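Local coordinates for putative glutathione S-transferase (Sinorhizobium meliloti, PDB 4MDC), which probably conjugates glutathione to electrophilic substrates as a glutathione transferase and is a homodimer, at residues Arg105-Asp110 against Ala115-Leu120; Thr133-Arg138 against Arg161-Asn166; Arg181-Gly186 against Tyr221-Ser226. One frame throughout, in Å; residues are numbered along the deposited sequence. Where two conformers were deposited one is given.

Interaction 1: Arg105-Asp110 against Ala115-Leu120; sequences RLLAED and AEIRRL
Ile117 and Leu107 share most of the buried surface between the loop 105-110 and the first turns of helix 111-145. Ile117 points from the helix at the loop and meets it with two branches. Its CG2, set anti to the backbone N, reaches CD1 of Leu107 at 3.7 Å. The other branch carries CD1 of Ile117 to the backbone of Ala108, 3.6 Å from Ala108 N and 4.0 Å from Ala108 CB. The isoleucine thus straddles two successive loop residues, and its CD1 methyl lies against the amide Ala108 N, for which the model offers no hydrogen-bond partner.

Leu107 has CG anti to its backbone N (chi1 -168°), a turn that brings the end of the side chain nearer the helix and divides its methyls between two helix residues. While CD1 of Leu107 goes to Ile117, its CD2 lies 4.1 Å from NH2 of Arg118, whose extended chain crosses the leucine at about a right angle. The charge of Arg118 is answered elsewhere, by Glu91 of the same chain and Glu95 of the second subunit, so the leucine packs beside a guanidinium engaged at the dimer interface. Asp110 ends the loop as N-cap, its OD2 accepting from Gln113 N. The arrangement is that of the interdomain linker of the glutathione transferase fold, laid against the first helix of the all-helical C-terminal domain.

Interaction 2: Thr133-Arg138 against Arg161-Asn166; sequences TRPLVR and RTSRSN
The hydroxyl of Ser163 is held by its own helix, through a hydrogen bond to the carbonyl of Ile159 one turn earlier, while its OG rests against the ring of Pro135, 3.5 Å from both CB and CG of that proline. The contact is a helix-helix packing within the all-helical C-terminal domain of the glutathione transferase fold, between the long helix 111-145 and the short helix 157-165. The local axes come within 8.9 Å and run at 137° to each other, closer to antiparallel than to perpendicular. A small residue, Ser163, stands at the nearest approach of the backbones, where its CA is 6.1 Å from CA of Leu136.

Pro135, which has no N-H to give to the preceding turn, sits at a kink in helix 111-145 and turns its ring toward the serine. Leu136 follows on the same side, with its CB 4.2 Å from CB of Ser163. The contact is thus made by two adjacent residues of one helix on a single serine of the other, with Arg164 adding to the edge.

Arg164 contributes the aliphatic part of its chain, extended from CG to NE; its guanidinium goes on to a salt bridge with Glu208, and Leu136 also touches Glu208. The leucine and arginine side chains cross nearly at right angles, with CD1 of Leu136 lying 4.2 Å from CG of Arg164.

Interaction 3: Arg181-Gly186 against Tyr221-Ser226; sequences RPWLAG and YQRLKS
Trp183 lies under the guanidinium of Arg223, whose NH1 stands 3.7 Å above the indole plane, offset toward the rim, with CE3 of Trp183 its nearest ring atom at 3.8 Å. The two flat groups do not stack: their planes are 78° apart, so the guanidinium stands on its edge over the ring. CZ of Arg223 is 5.1 Å from the centroid of the six-membered ring, and any cation-pi attraction is therefore weak at most.

The same NH1 is also a hydrogen-bond donor. NH1 of Arg223 reaches the carbonyl O of Pro182 at 3.1 Å, nearly in line with the C=O bond, but the bond is bent, with an N-H...O angle of 136°, and the oxygen is tilted out of the guanidinium plane. A water adds a second path: it accepts from NH2 of Arg223 at 2.7 Å and lies 2.9 Å from O of Pro182, to which it can donate, although other acceptors compete for its protons, so a direct bond and probably a water-mediated one join the arginine to one carbonyl. Arg223 gets there by a chain bent at chi3 (-99°), and a salt bridge between its NH2 and Glu219, one turn back on the helix, helps to fix the group.

Leu224 supplies the apolar part, its CD2 touching the indole edge 3.9 Å from CZ3 of Trp183. The loop itself is folded as a type I beta turn from Trp183 to Gly186, with backbone bonds in both directions between these two residues. Arg181 NH1 adds a bond of 2.8 Å to Leu184 O and continues to Glu116 of helix 111-145. In the helical C-terminal domain of the glutathione transferase fold, this is the connection between helices 167-180 and 191-205, packed against the side of helix 215-225.

Overall arrangement
The three contacts follow one another along the chain, and helix 111-145 links the first two: interaction 1 uses its start and interaction 2 a later part, with centres about 28 Å apart and nearest atoms about 11 Å apart. Interactions 1 and 3 touch directly, their centres about 14 Å apart. Glu116 OE2 forms a salt bridge with Arg181 NH1 at 2.9 Å, and CG1 of Ile117 packs 3.7 Å from CB of Ala185, so the turn 183-186 rests on the helix that meets the linker. Interaction 2 stays about 12 Å from interaction 3 at the nearest atoms. Of the three, interaction 1 alone reaches the second subunit.

Interaction 1: Arg105-Asp110 against Ala115-Leu120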
loop_
_atom_site.group_PDB
_atom_site.type_symbol
_atom_site.label_atom_id
_atom_site.label_comp_id
_atom_site.label_asym_id
_atom_site.label_seq_id
_atom_site.Cartn_x
_atom_site.Cartn_y
_atom_site.Cartn_z
ATOM N N ARG B 105 -14.795 -3.147 -18.237
ATOM C CA ARG B 105 -14.447 -2.726 -16.897
ATOM C C ARG B 105 -13.401 -3.656 -16.238
ATOM O O ARG B 105 -13.614 -4.843 -16.157
ATOM C CB ARG B 105 -15.708 -2.658 -16.041
ATOM C CG ARG B 105 -15.507 -1.927 -14.709
ATOM C CD ARG B 105 -16.725 -1.955 -13.796
ATOM N NE ARG B 105 -16.527 -1.122 -12.594
ATOM C CZ ARG B 105 -17.432 -0.903 -11.641
ATOM N NH1 ARG B 105 -18.663 -1.439 -11.720
ATOM N NH2 ARG B 105 -17.118 -0.120 -10.613
ATOM N N LEU B 106 -12.356 -3.079 -15.681
ATOM C CA LEU B 106 -11.251 -3.816 -15.085
ATOM C C LEU B 106 -11.358 -4.056 -13.545
ATOM O O LEU B 106 -10.562 -4.801 -12.973
ATOM C CB LEU B 106 -9.968 -3.104 -15.397
ATOM C CG LEU B 106 -9.622 -3.105 -16.880
ATOM C CD1 LEU B 106 -8.599 -2.035 -17.132
ATOM C CD2 LEU B 106 -9.140 -4.493 -17.294
ATOM N N LEU B 107 -12.308 -3.351 -12.895
ATOM C CA LEU B 107 -12.664 -3.537 -11.477
ATOM C C LEU B 107 -14.159 -3.842 -11.311
ATOM O O LEU B 107 -15.003 -2.977 -11.543
ATOM C CB LEU B 107 -12.453 -2.251 -10.681
ATOM C CG LEU B 107 -12.499 -2.370 -9.141
ATOM C CD1 LEU B 107 -11.461 -3.329 -8.571
ATOM C CD2 LEU B 107 -12.287 -0.990 -8.535
ATOM N N ALA B 108 -14.476 -5.043 -10.857
ATOM C CA ALA B 108 -15.859 -5.466 -10.739
ATOM C C ALA B 108 -16.846 -4.599 -9.903
ATOM O O ALA B 108 -16.471 -3.605 -9.285
ATOM C CB ALA B 108 -15.831 -6.881 -10.221
ATOM N N GLU B 109 -18.122 -4.964 -9.947
ATOM C CA GLU B 109 -19.159 -4.320 -9.126
ATOM C C GLU B 109 -19.303 -5.003 -7.740
ATOM O O GLU B 109 -19.375 -4.329 -6.724
ATOM C CB GLU B 109 -20.464 -4.340 -9.906
ATOM C CG GLU B 109 -21.640 -3.651 -9.227
ATOM C CD GLU B 109 -21.617 -2.144 -9.337
ATOM O OE1 GLU B 109 -20.677 -1.579 -9.949
ATOM O OE2 GLU B 109 -22.538 -1.513 -8.777
ATOM N N ASP B 110 -19.272 -6.329 -7.719
ATOM C CA ASP B 110 -19.456 -7.105 -6.500
ATOM C C ASP B 110 -18.335 -6.854 -5.464
ATOM O O ASP B 110 -17.162 -6.951 -5.824
ATOM C CB ASP B 110 -19.475 -8.585 -6.854
ATOM C CG ASP B 110 -19.588 -9.453 -5.655
ATOM O OD1 ASP B 110 -20.707 -9.604 -5.138
ATOM O OD2 ASP B 110 -18.549 -9.925 -5.145
ATOM N N ALA B 115 -12.691 -6.904 -3.758
ATOM C CA ALA B 115 -11.705 -7.230 -2.719
ATOM C C ALA B 115 -10.589 -8.153 -3.265
ATOM O O ALA B 115 -9.397 -7.942 -3.001
ATOM C CB ALA B 115 -12.341 -7.854 -1.510
ATOM N N GLU B 116 -10.960 -9.146 -4.053
ATOM C CA GLU B 116 -9.944 -10.058 -4.630
ATOM C C GLU B 116 -9.064 -9.412 -5.701
ATOM O O GLU B 116 -7.870 -9.649 -5.709
ATOM C CB GLU B 116 -10.634 -11.310 -5.192
ATOM C CG GLU B 116 -9.705 -12.337 -5.823
ATOM C CD GLU B 116 -8.686 -12.950 -4.875
ATOM O OE1 GLU B 116 -8.747 -12.800 -3.633
ATOM O OE2 GLU B 116 -7.744 -13.617 -5.378
ATOM N N ILE B 117 -9.640 -8.559 -6.535
ATOM C CA ILE B 117 -8.872 -7.788 -7.530
ATOM C C ILE B 117 -7.869 -6.883 -6.815
ATOM O O ILE B 117 -6.667 -6.906 -7.113
ATOM C CB ILE B 117 -9.810 -6.997 -8.448
ATOM C CG1 ILE B 117 -10.622 -7.975 -9.271
ATOM C CG2 ILE B 117 -9.011 -6.032 -9.347
ATOM C CD1 ILE B 117 -11.831 -7.356 -9.944
ATOM N N ARG B 118 -8.323 -6.200 -5.780
ATOM C CA ARG B 118 -7.429 -5.360 -4.961
ATOM C C ARG B 118 -6.323 -6.200 -4.303
ATOM O O ARG B 118 -5.188 -5.732 -4.141
ATOM C CB ARG B 118 -8.272 -4.572 -3.909
ATOM C CG ARG B 118 -9.108 -3.480 -4.561
ATOM C CD ARG B 118 -10.118 -2.909 -3.643
ATOM N NE ARG B 118 -10.869 -1.811 -4.248
ATOM C CZ ARG B 118 -12.107 -1.474 -3.915
ATOM N NH1 ARG B 118 -12.818 -2.211 -3.062
ATOM N NH2 ARG B 118 -12.664 -0.424 -4.511
ATOM N N ARG B 119 -6.704 -7.360 -3.746
ATOM C CA ARG B 119 -5.743 -8.166 -2.983
ATOM C C ARG B 119 -4.568 -8.546 -3.910
ATOM O O ARG B 119 -3.383 -8.481 -3.549
ATOM C CB ARG B 119 -6.373 -9.441 -2.472
ATOM C CG ARG B 119 -5.464 -10.313 -1.581
ATOM C CD ARG B 119 -6.151 -11.630 -1.157
ATOM N NE ARG B 119 -6.237 -12.552 -2.293
ATOM C CZ ARG B 119 -5.213 -13.280 -2.768
ATOM N NH1 ARG B 119 -4.027 -13.278 -2.188
ATOM N NH2 ARG B 119 -5.387 -14.029 -3.836
ATOM N N LEU B 120 -4.919 -8.932 -5.124
ATOM C CA LEU B 120 -3.856 -9.286 -6.132
ATOM C C LEU B 120 -3.052 -8.085 -6.628
ATOM O O LEU B 120 -1.826 -8.179 -6.828
ATOM C CB LEU B 120 -4.484 -9.965 -7.348
ATOM C CG LEU B 120 -5.035 -11.337 -7.000
ATOM C CD1 LEU B 120 -6.018 -11.723 -8.099
ATOM C CD2 LEU B 120 -3.966 -12.345 -6.848
#

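Interaction 2: Thr133-Arg138 against Arg161-Asn166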
loop_
_atom_site.group_PDB
_atom_site.type_symbol
_atom_site.label_atom_id
_atom_site.label_comp_id
_atom_site.label_asym_id
_atom_site.label_seq_id
_atom_site.Cartn_x
_atom_site.Cartn_y
_atom_site.Cartn_z
ATOM N N THR B 133 11.259 -6.415 -6.446
ATOM C CA THR B 133 11.452 -5.547 -7.586
ATOM C C THR B 133 12.119 -4.245 -7.222
ATOM O O THR B 133 13.065 -3.788 -7.898
ATOM C CB THR B 133 10.107 -5.306 -8.297
ATOM O OG1 THR B 133 9.365 -6.535 -8.400
ATOM C CG2 THR B 133 10.361 -4.842 -9.711
ATOM N N ARG B 134 11.647 -3.586 -6.175
ATOM C CA ARG B 134 12.265 -2.309 -5.775
ATOM C C ARG B 134 13.781 -2.414 -5.429
ATOM O O ARG B 134 14.616 -1.680 -6.019
ATOM C CB ARG B 134 11.474 -1.671 -4.616
ATOM C CG ARG B 134 12.149 -0.433 -4.059
ATOM C CD ARG B 134 11.262 0.368 -3.119
ATOM N NE ARG B 134 10.902 -0.350 -1.878
ATOM C CZ ARG B 134 9.677 -0.791 -1.525
ATOM N NH1 ARG B 134 9.543 -1.400 -0.353
ATOM N NH2 ARG B 134 8.609 -0.676 -2.311
ATOM N N PRO B 135 14.170 -3.353 -4.550
ATOM C CA PRO B 135 15.617 -3.451 -4.310
ATOM C C PRO B 135 16.472 -3.875 -5.531
ATOM O O PRO B 135 17.602 -3.406 -5.708
ATOM C CB PRO B 135 15.738 -4.495 -3.190
ATOM C CG PRO B 135 14.387 -5.151 -3.056
ATOM C CD PRO B 135 13.361 -4.212 -3.640
ATOM N N LEU B 136 15.918 -4.721 -6.380
ATOM C CA LEU B 136 16.652 -5.197 -7.541
ATOM C C LEU B 136 16.846 -4.083 -8.552
ATOM O O LEU B 136 17.961 -3.886 -9.094
ATOM C CB LEU B 136 15.894 -6.345 -8.173
ATOM C CG LEU B 136 16.669 -7.130 -9.208
ATOM C CD1 LEU B 136 16.312 -8.579 -9.074
ATOM C CD2 LEU B 136 16.307 -6.605 -10.599
ATOM N N VAL B 137 15.774 -3.340 -8.812
ATOM C CA VAL B 137 15.859 -2.176 -9.738
ATOM C C VAL B 137 16.876 -1.143 -9.192
ATOM O O VAL B 137 17.662 -0.517 -9.930
ATOM C CB VAL B 137 14.452 -1.582 -9.958
ATOM C CG1 VAL B 137 14.526 -0.202 -10.581
ATOM C CG2 VAL B 137 13.609 -2.512 -10.828
ATOM N N ARG B 138 16.830 -0.907 -7.900
ATOM C CA ARG B 138 17.734 0.089 -7.324
ATOM C C ARG B 138 19.184 -0.315 -7.535
ATOM O O ARG B 138 20.017 0.508 -7.941
ATOM C CB ARG B 138 17.465 0.258 -5.837
ATOM C CG ARG B 138 18.372 1.297 -5.180
ATOM C CD ARG B 138 18.088 1.487 -3.705
ATOM N NE ARG B 138 19.144 2.282 -3.102
ATOM C CZ ARG B 138 19.208 3.608 -3.091
ATOM N NH1 ARG B 138 18.252 4.341 -3.633
ATOM N NH2 ARG B 138 20.241 4.208 -2.494
ATOM N N ARG B 161 21.354 -10.819 -4.194
ATOM C CA ARG B 161 21.104 -12.214 -3.886
ATOM C C ARG B 161 19.790 -12.431 -3.165
ATOM O O ARG B 161 19.081 -13.350 -3.484
ATOM C CB ARG B 161 22.287 -12.795 -3.112
ATOM C CG ARG B 161 22.187 -14.256 -2.789
ATOM C CD ARG B 161 23.517 -14.666 -2.216
ATOM N NE ARG B 161 23.794 -14.020 -0.939
ATOM C CZ ARG B 161 24.788 -13.160 -0.654
ATOM N NH1 ARG B 161 25.687 -12.766 -1.565
ATOM N NH2 ARG B 161 24.877 -12.686 0.591
ATOM N N THR B 162 19.515 -11.597 -2.177
ATOM C CA THR B 162 18.294 -11.693 -1.392
ATOM C C THR B 162 17.097 -11.496 -2.325
ATOM O O THR B 162 16.158 -12.296 -2.298
ATOM C CB THR B 162 18.284 -10.674 -0.240
ATOM O OG1 THR B 162 19.388 -10.933 0.609
ATOM C CG2 THR B 162 17.022 -10.818 0.636
ATOM N N SER B 163 17.124 -10.424 -3.117
ATOM C CA SER B 163 15.999 -10.120 -3.992
ATOM C C SER B 163 15.737 -11.226 -4.995
ATOM O O SER B 163 14.619 -11.646 -5.198
ATOM C CB SER B 163 16.260 -8.855 -4.773
ATOM O OG SER B 163 16.550 -7.819 -3.909
ATOM N N ARG B 164 16.802 -11.711 -5.623
ATOM C CA ARG B 164 16.698 -12.845 -6.540
ATOM C C ARG B 164 16.149 -14.102 -5.886
ATOM O O ARG B 164 15.385 -14.835 -6.521
ATOM C CB ARG B 164 18.040 -13.151 -7.208
ATOM C CG ARG B 164 18.375 -12.097 -8.249
ATOM C CD ARG B 164 19.799 -12.151 -8.753
ATOM N NE ARG B 164 19.922 -11.204 -9.853
ATOM C CZ ARG B 164 21.060 -10.721 -10.306
ATOM N NH1 ARG B 164 22.216 -11.069 -9.738
ATOM N NH2 ARG B 164 21.021 -9.904 -11.335
ATOM N N SER B 165 16.592 -14.409 -4.673
ATOM C CA SER B 165 16.117 -15.615 -3.994
ATOM C C SER B 165 14.603 -15.543 -3.721
ATOM O O SER B 165 13.977 -16.581 -3.479
ATOM C CB SER B 165 16.851 -15.846 -2.663
ATOM O OG SER B 165 16.363 -14.959 -1.650
ATOM N N ASN B 166 14.019 -14.341 -3.736
ATOM C CA ASN B 166 12.575 -14.195 -3.458
ATOM C C ASN B 166 11.682 -14.316 -4.704
ATOM O O ASN B 166 10.447 -14.346 -4.600
ATOM C CB ASN B 166 12.309 -12.855 -2.782
ATOM C CG ASN B 166 12.788 -12.821 -1.332
ATOM O OD1 ASN B 166 12.848 -13.833 -0.679
ATOM N ND2 ASN B 166 13.174 -11.650 -0.856
#

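Interaction 3: Arg181-Gly186 against Tyr221-Ser226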
loop_
_atom_site.group_PDB
_atom_site.type_symbol
_atom_site.label_atom_id
_atom_site.label_comp_id
_atom_site.label_asym_id
_atom_site.label_seq_id
_atom_site.Cartn_x
_atom_site.Cartn_y
_atom_site.Cartn_z
ATOM N N ARG B 181 -7.400 -20.568 -12.456
ATOM C CA ARG B 181 -8.452 -19.623 -12.822
ATOM C C ARG B 181 -8.245 -19.120 -14.260
ATOM O O ARG B 181 -7.095 -19.126 -14.758
ATOM C CB ARG B 181 -8.432 -18.399 -11.898
ATOM C CG ARG B 181 -8.390 -18.701 -10.425
ATOM C CD ARG B 181 -7.960 -17.512 -9.598
ATOM N NE ARG B 181 -8.105 -17.763 -8.145
ATOM C CZ ARG B 181 -8.018 -16.831 -7.184
ATOM N NH1 ARG B 181 -7.805 -15.557 -7.480
ATOM N NH2 ARG B 181 -8.181 -17.183 -5.906
ATOM N N PRO B 182 -9.288 -18.605 -14.901
ATOM C CA PRO B 182 -9.113 -18.125 -16.270
ATOM C C PRO B 182 -8.263 -16.866 -16.357
ATOM O O PRO B 182 -7.494 -16.716 -17.318
ATOM C CB PRO B 182 -10.532 -17.862 -16.804
ATOM C CG PRO B 182 -11.442 -18.521 -15.828
ATOM C CD PRO B 182 -10.707 -18.700 -14.520
ATOM N N TRP B 183 -8.415 -15.976 -15.377
ATOM C CA TRP B 183 -7.552 -14.785 -15.218
ATOM C C TRP B 183 -7.184 -14.746 -13.704
ATOM O O TRP B 183 -7.763 -15.525 -12.931
ATOM C CB TRP B 183 -8.292 -13.526 -15.627
ATOM C CG TRP B 183 -8.721 -13.517 -17.056
ATOM C CD1 TRP B 183 -9.891 -14.044 -17.562
ATOM C CD2 TRP B 183 -7.975 -13.016 -18.175
ATOM N NE1 TRP B 183 -9.914 -13.859 -18.924
ATOM C CE2 TRP B 183 -8.744 -13.239 -19.324
ATOM C CE3 TRP B 183 -6.736 -12.377 -18.308
ATOM C CZ2 TRP B 183 -8.306 -12.828 -20.613
ATOM C CZ3 TRP B 183 -6.294 -11.990 -19.581
ATOM C CH2 TRP B 183 -7.074 -12.224 -20.717
ATOM N N LEU B 184 -6.278 -13.879 -13.268
ATOM C CA LEU B 184 -5.725 -14.027 -11.907
ATOM C C LEU B 184 -6.756 -13.871 -10.786
ATOM O O LEU B 184 -6.686 -14.623 -9.850
ATOM C CB LEU B 184 -4.565 -13.123 -11.633
ATOM C CG LEU B 184 -3.330 -13.245 -12.526
ATOM C CD1 LEU B 184 -2.185 -12.406 -11.957
ATOM C CD2 LEU B 184 -2.900 -14.686 -12.834
ATOM N N ALA B 185 -7.739 -13.018 -10.996
ATOM C CA ALA B 185 -8.786 -12.763 -9.996
ATOM C C ALA B 185 -10.040 -13.538 -10.191
ATOM O O ALA B 185 -10.993 -13.407 -9.383
ATOM C CB ALA B 185 -9.156 -11.294 -9.981
ATOM N N GLY B 186 -10.116 -14.346 -11.240
ATOM C CA GLY B 186 -11.353 -15.019 -11.552
ATOM C C GLY B 186 -11.671 -15.058 -13.038
ATOM O O GLY B 186 -10.781 -15.312 -13.881
ATOM N N TYR B 221 1.332 -14.841 -19.215
ATOM C CA TYR B 221 2.016 -13.606 -19.574
ATOM C C TYR B 221 2.028 -13.345 -21.080
ATOM O O TYR B 221 1.906 -12.203 -21.536
ATOM C CB TYR B 221 3.430 -13.579 -19.030
ATOM C CG TYR B 221 4.159 -12.286 -19.288
ATOM C CD1 TYR B 221 3.720 -11.076 -18.756
ATOM C CD2 TYR B 221 5.308 -12.263 -20.089
ATOM C CE1 TYR B 221 4.416 -9.885 -18.979
ATOM C CE2 TYR B 221 5.975 -11.067 -20.324
ATOM C CZ TYR B 221 5.505 -9.882 -19.788
ATOM O OH TYR B 221 6.191 -8.699 -19.977
ATOM N N GLN B 222 2.127 -14.412 -21.842
ATOM C CA GLN B 222 2.052 -14.294 -23.283
ATOM C C GLN B 222 0.723 -13.673 -23.708
ATOM O O GLN B 222 0.711 -12.843 -24.611
ATOM C CB GLN B 222 2.307 -15.653 -23.947
ATOM C CG GLN B 222 2.897 -15.534 -25.325
ATOM C CD GLN B 222 1.789 -15.382 -26.316
ATOM O OE1 GLN B 222 0.617 -15.707 -26.003
ATOM N NE2 GLN B 222 2.109 -14.880 -27.496
ATOM N N ARG B 223 -0.371 -14.006 -23.030
ATOM C CA ARG B 223 -1.646 -13.372 -23.273
ATOM C C ARG B 223 -1.639 -11.907 -22.913
ATOM O O ARG B 223 -2.176 -11.106 -23.681
ATOM C CB ARG B 223 -2.817 -14.009 -22.491
ATOM C CG ARG B 223 -3.318 -15.356 -22.990
ATOM C CD ARG B 223 -4.513 -15.783 -22.108
ATOM N NE ARG B 223 -4.109 -16.738 -21.077
ATOM C CZ ARG B 223 -4.560 -16.754 -19.824
ATOM N NH1 ARG B 223 -5.415 -15.792 -19.350
ATOM N NH2 ARG B 223 -4.132 -17.705 -19.004
ATOM N N LEU B 224 -1.102 -11.526 -21.763
ATOM C CA LEU B 224 -1.069 -10.100 -21.420
ATOM C C LEU B 224 -0.134 -9.284 -22.358
ATOM O O LEU B 224 -0.497 -8.192 -22.816
ATOM C CB LEU B 224 -0.600 -9.881 -20.021
ATOM C CG LEU B 224 -1.690 -9.921 -18.927
ATOM C CD1 LEU B 224 -2.614 -8.707 -19.002
ATOM C CD2 LEU B 224 -2.518 -11.197 -18.999
ATOM N N LYS B 225 1.063 -9.807 -22.583
ATOM C CA LYS B 225 2.052 -9.055 -23.365
ATOM C C LYS B 225 1.648 -8.854 -24.806
ATOM O O LYS B 225 2.194 -7.961 -25.477
ATOM C CB LYS B 225 3.485 -9.640 -23.221
ATOM C CG LYS B 225 3.946 -10.621 -24.267
ATOM C CD LYS B 225 5.313 -11.228 -23.936
ATOM C CE LYS B 225 6.437 -10.260 -24.258
ATOM N NZ LYS B 225 7.727 -10.977 -24.444
ATOM N N SER B 226 0.713 -9.668 -25.288
ATOM C CA SER B 226 0.194 -9.522 -26.662
ATOM C C SER B 226 -0.941 -8.527 -26.803
ATOM O O SER B 226 -1.366 -8.239 -27.900
ATOM C CB SER B 226 -0.228 -10.854 -27.259
ATOM O OG SER B 226 -1.293 -11.425 -26.549
HETATM O O HOH W 1 -4.991 -17.910 -16.484
#